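Local coordinates for protein beta-lactamase Mb2281c (Mycobacterium bovis, PDB 3I7J) that probably hydrolyses amide or ester bonds through an acylated serine, as do serine beta-lactamases and related penicillin-binding-protein-like enzymes, at residues A[204-209]-A[219-225]; A[240-244]-A[267-272]. One frame throughout, in Å; residues are numbered along the deposited sequence.

Contact 1: residues A[204-209]-A[219-225]; sequences FEIRNS and NSTRTFG
Arg207 reaches along the 219-225 segment with its chain extended from CG to NE, and its guanidinium comes to lie with one face over Asn219 O, the oxygen 3.5 Å from Arg207 CZ. Having CG anti to the backbone N (chi1 178°) sends the aliphatic part past Thr223, with Arg207 CB 4.0 Å from Thr223 CB. Its CD then passes Ser220 O. Asn219 O sits over the centre of the guanidinium and is packed against it, while Arg207 NH2 is hydrogen-bonded to Gly216 O. At the other end Phe204 and Phe224 run side by side, pointing the same way; their planes are 23° apart but slid so far that the rings barely overlap, meeting at Phe204 CD2 and Phe224 CD1, 4.0 Å apart. The backbones pair antiparallel at Glu205/Gly225, which exchange two N-H...O bonds, and at Ile206/Phe224. Past the strand, Arg207 N carries the bonding on with a nearly straight bond (175°) to Thr223 O, 2.9 Å away, and Asn208 N bonds Thr221 O, within the type I turn from Ser220 to Thr223. Strand 205-206 is thus added as an edge strand to the six-stranded antiparallel sheet of the beta-lactamase fold. The chemistry implies a join made chiefly by backbone bonds, with Glu205 spending its carboxylate on Lys210 and Trp214 instead of on the partner segment.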
# COMPACT_ATOMS: atom_id res chain seq x y z
N PHE A 204 1.95 -1.74 4.81
CA PHE A 204 0.80 -2.26 4.08
C PHE A 204 -0.40 -2.34 5.03
O PHE A 204 -0.26 -2.81 6.16
CB PHE A 204 1.08 -3.68 3.56
CG PHE A 204 2.36 -3.82 2.76
CD1 PHE A 204 2.80 -2.80 1.92
CD2 PHE A 204 3.07 -5.02 2.80
CE1 PHE A 204 3.93 -2.98 1.13
CE2 PHE A 204 4.20 -5.21 2.01
CZ PHE A 204 4.63 -4.18 1.17
N GLU A 205 -1.57 -1.89 4.60
CA GLU A 205 -2.73 -2.00 5.47
C GLU A 205 -3.13 -3.47 5.46
O GLU A 205 -2.93 -4.16 4.46
CB GLU A 205 -3.91 -1.17 4.96
CG GLU A 205 -5.02 -1.02 6.01
CD GLU A 205 -6.41 -0.90 5.40
OE1 GLU A 205 -6.56 -0.27 4.33
OE2 GLU A 205 -7.36 -1.45 6.00
N ILE A 206 -3.68 -3.94 6.57
CA ILE A 206 -4.15 -5.32 6.67
C ILE A 206 -5.66 -5.23 6.93
O ILE A 206 -6.10 -4.52 7.84
CB ILE A 206 -3.46 -6.09 7.81
CG1 ILE A 206 -2.00 -6.35 7.45
CG2 ILE A 206 -4.15 -7.42 8.06
CD1 ILE A 206 -1.21 -7.09 8.55
N ARG A 207 -6.43 -5.94 6.13
CA ARG A 207 -7.88 -5.93 6.21
C ARG A 207 -8.46 -6.45 7.51
O ARG A 207 -9.31 -5.80 8.14
CB ARG A 207 -8.46 -6.77 5.07
CG ARG A 207 -9.98 -6.89 5.06
CD ARG A 207 -10.41 -7.87 3.98
NE ARG A 207 -11.87 -7.96 3.83
CZ ARG A 207 -12.67 -8.57 4.69
NH1 ARG A 207 -12.18 -9.15 5.78
NH2 ARG A 207 -13.97 -8.62 4.45
N ASN A 208 -8.00 -7.63 7.90
CA ASN A 208 -8.50 -8.28 9.10
C ASN A 208 -9.99 -8.45 8.82
O ASN A 208 -10.35 -9.05 7.81
CB ASN A 208 -8.28 -7.39 10.32
CG ASN A 208 -8.61 -8.10 11.61
OD1 ASN A 208 -7.99 -9.09 11.96
ND2 ASN A 208 -9.61 -7.59 12.32
N SER A 209 -10.84 -7.92 9.68
CA SER A 209 -12.28 -8.03 9.47
C SER A 209 -12.96 -6.66 9.58
O SER A 209 -14.08 -6.55 10.07
CB SER A 209 -12.89 -9.01 10.47
OG SER A 209 -12.60 -8.63 11.81
N ASN A 219 -12.87 -11.23 0.73
CA ASN A 219 -11.42 -11.18 0.87
C ASN A 219 -11.11 -11.77 2.24
O ASN A 219 -11.87 -11.59 3.18
CB ASN A 219 -10.92 -9.73 0.77
CG ASN A 219 -10.62 -9.32 -0.67
OD1 ASN A 219 -9.73 -9.89 -1.32
ND2 ASN A 219 -11.36 -8.34 -1.18
N SER A 220 -10.00 -12.50 2.35
CA SER A 220 -9.64 -13.11 3.63
C SER A 220 -9.13 -12.03 4.58
O SER A 220 -8.75 -10.94 4.15
CB SER A 220 -8.54 -14.14 3.45
OG SER A 220 -7.33 -13.49 3.12
N THR A 221 -9.10 -12.35 5.88
CA THR A 221 -8.62 -11.41 6.88
C THR A 221 -7.13 -11.09 6.69
O THR A 221 -6.64 -10.08 7.20
CB THR A 221 -8.82 -11.96 8.33
OG1 THR A 221 -8.24 -13.26 8.43
CG2 THR A 221 -10.31 -12.04 8.68
N ARG A 222 -6.42 -11.93 5.95
CA ARG A 222 -4.99 -11.71 5.70
C ARG A 222 -4.71 -10.78 4.51
O ARG A 222 -3.56 -10.45 4.23
CB ARG A 222 -4.28 -13.04 5.48
CG ARG A 222 -4.24 -13.94 6.71
CD ARG A 222 -3.84 -15.34 6.30
NE ARG A 222 -2.53 -15.38 5.65
CZ ARG A 222 -2.13 -16.36 4.85
NH1 ARG A 222 -2.96 -17.37 4.60
NH2 ARG A 222 -0.92 -16.34 4.30
N THR A 223 -5.77 -10.38 3.82
CA THR A 223 -5.65 -9.49 2.68
C THR A 223 -4.93 -8.21 3.13
O THR A 223 -5.21 -7.69 4.21
CB THR A 223 -7.05 -9.14 2.12
OG1 THR A 223 -7.73 -10.35 1.76
CG2 THR A 223 -6.93 -8.24 0.88
N PHE A 224 -4.01 -7.71 2.31
CA PHE A 224 -3.25 -6.50 2.64
C PHE A 224 -3.06 -5.67 1.37
O PHE A 224 -3.21 -6.18 0.26
CB PHE A 224 -1.89 -6.87 3.25
CG PHE A 224 -0.97 -7.61 2.30
CD1 PHE A 224 -0.13 -6.92 1.43
CD2 PHE A 224 -0.96 -9.01 2.28
CE1 PHE A 224 0.71 -7.60 0.55
CE2 PHE A 224 -0.13 -9.71 1.40
CZ PHE A 224 0.71 -9.00 0.53
N GLY A 225 -2.72 -4.39 1.54
CA GLY A 225 -2.53 -3.51 0.40
C GLY A 225 -2.75 -2.06 0.79
O GLY A 225 -2.26 -1.62 1.83

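Contact 2: residues A[240-244]-A[267-272]; sequences ADLAL and VLAEYT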
# COMPACT_ATOMS: atom_id res chain seq x y z
N ALA A 240 -6.43 -16.46 -1.15
CA ALA A 240 -6.94 -16.71 -2.49
C ALA A 240 -5.76 -16.76 -3.43
O ALA A 240 -5.86 -17.28 -4.55
CB ALA A 240 -7.90 -15.60 -2.90
N ASP A 241 -4.63 -16.22 -2.97
CA ASP A 241 -3.40 -16.15 -3.76
C ASP A 241 -3.76 -15.37 -5.03
O ASP A 241 -3.52 -15.82 -6.14
CB ASP A 241 -2.90 -17.56 -4.12
CG ASP A 241 -1.39 -17.61 -4.34
OD1 ASP A 241 -0.68 -16.70 -3.87
OD2 ASP A 241 -0.91 -18.57 -4.98
N LEU A 242 -4.37 -14.21 -4.83
CA LEU A 242 -4.78 -13.36 -5.94
C LEU A 242 -4.54 -11.89 -5.57
O LEU A 242 -4.53 -11.53 -4.40
CB LEU A 242 -6.27 -13.58 -6.22
CG LEU A 242 -6.76 -13.97 -7.62
CD1 LEU A 242 -5.93 -15.10 -8.20
CD2 LEU A 242 -8.23 -14.38 -7.50
N ALA A 243 -4.36 -11.05 -6.59
CA ALA A 243 -4.14 -9.62 -6.37
C ALA A 243 -5.01 -8.83 -7.33
O ALA A 243 -5.28 -9.28 -8.45
CB ALA A 243 -2.67 -9.27 -6.59
N LEU A 244 -5.45 -7.66 -6.90
CA LEU A 244 -6.28 -6.82 -7.75
C LEU A 244 -5.78 -5.40 -7.69
O LEU A 244 -5.55 -4.86 -6.61
CB LEU A 244 -7.75 -6.86 -7.31
CG LEU A 244 -8.69 -5.84 -7.98
CD1 LEU A 244 -8.72 -6.06 -9.49
CD2 LEU A 244 -10.09 -5.97 -7.39
N VAL A 267 -14.11 -10.52 -8.65
CA VAL A 267 -12.80 -11.01 -9.05
C VAL A 267 -12.44 -12.29 -8.27
O VAL A 267 -11.92 -13.24 -8.86
CB VAL A 267 -11.72 -9.91 -8.86
CG1 VAL A 267 -10.32 -10.51 -8.91
CG2 VAL A 267 -11.86 -8.88 -9.97
N LEU A 268 -12.72 -12.33 -6.98
CA LEU A 268 -12.41 -13.52 -6.20
C LEU A 268 -13.22 -14.72 -6.68
O LEU A 268 -12.67 -15.79 -6.89
CB LEU A 268 -12.69 -13.29 -4.72
CG LEU A 268 -11.77 -12.32 -3.96
CD1 LEU A 268 -12.39 -12.01 -2.62
CD2 LEU A 268 -10.38 -12.91 -3.80
N ALA A 269 -14.52 -14.53 -6.84
CA ALA A 269 -15.39 -15.62 -7.28
C ALA A 269 -15.00 -16.18 -8.65
O ALA A 269 -15.10 -17.38 -8.88
CB ALA A 269 -16.84 -15.15 -7.30
N GLU A 270 -14.55 -15.32 -9.56
CA GLU A 270 -14.19 -15.77 -10.90
C GLU A 270 -12.77 -16.32 -11.08
O GLU A 270 -12.58 -17.30 -11.79
CB GLU A 270 -14.44 -14.63 -11.90
CG GLU A 270 -13.76 -14.81 -13.25
CD GLU A 270 -14.20 -13.76 -14.28
OE1 GLU A 270 -14.39 -12.58 -13.91
OE2 GLU A 270 -14.33 -14.12 -15.47
N TYR A 271 -11.79 -15.72 -10.42
CA TYR A 271 -10.40 -16.17 -10.57
C TYR A 271 -9.79 -17.04 -9.47
O TYR A 271 -8.70 -17.59 -9.65
CB TYR A 271 -9.51 -14.94 -10.81
CG TYR A 271 -9.91 -14.17 -12.05
CD1 TYR A 271 -9.48 -14.57 -13.31
CD2 TYR A 271 -10.76 -13.06 -11.96
CE1 TYR A 271 -9.88 -13.88 -14.46
CE2 TYR A 271 -11.16 -12.37 -13.10
CZ TYR A 271 -10.72 -12.79 -14.35
OH TYR A 271 -11.12 -12.12 -15.49
N THR A 272 -10.46 -17.17 -8.33
CA THR A 272 -9.92 -18.01 -7.26
C THR A 272 -9.92 -19.46 -7.72
O THR A 272 -10.96 -19.99 -8.13
CB THR A 272 -10.76 -17.89 -5.96
OG1 THR A 272 -10.57 -16.59 -5.38
CG2 THR A 272 -10.34 -18.96 -4.95
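The Tyr271 ring carries Glu270 CG on one face, 3.5 Å above its plane and offset toward the rim, but it is Tyr271 CB, at the root of the ring, that meets the sheet: Leu242 CD2 lies 3.6 Å from it, the two side chains crossing at about a right angle. This is helix-on-sheet packing in the beta-lactamase fold, the C-terminal helix 256-271 lying against the antiparallel sheet, with the axes of strand 242-244 and helix 267-271 9.8 Å apart at their closest approach and their directions 138° apart. The Tyr271 side chain also touches Val19 of strand 15-21 and Leu26 and Ala27 of the outermost strand 24-29. Leu242 is the main strand residue in the contact, its CD2 also near the backbone where the helix ends and its CD1 4.0 Å from Tyr271 O. One helical turn before Tyr271, Val267 CG2 meets Leu244 CD1 at 4.2 Å, while Leu268, with CG anti to its carbonyl carbon (chi1 -70°), brings CD2 to 3.8 Å from Ala240 CB. No hydrogen bond crosses between the segments; the join is apolar. Asp241 turns its carboxylate from the helix to a salt bridge with Arg165, and with Leu242 it forms a G1 beta bulge opposite Asp237. The helix end closes on itself: Thr272 OG1 donates to Leu268 O over 2.7 Å, and Thr272 N reaches that same oxygen from the opposite face of its carbonyl plane.

Overall arrangement
Both contacts build on the same six-stranded antiparallel sheet: contact 1 joins edge strand 205-206 to strand 224-228, and contact 2 seats the C-terminal helix on strand 242-248, with strand 232-237 lying between the two. Their centres are about 14 Å apart, yet they touch, Leu268 CD1 packing 3.5 Å from Asn219 N, and Trp235 of the intervening strand meets the side chains of both Asn219 and Leu268. Asp237 also serves both, holding Ser220 OG and Ala240 N. Toward the probable active site, Phe204 of contact 1 packs on helix 42-56 and lies near, without touching, Ser40 and Lys43, a probable SxxK motif, and Tyr99, which may be its tyrosine partner.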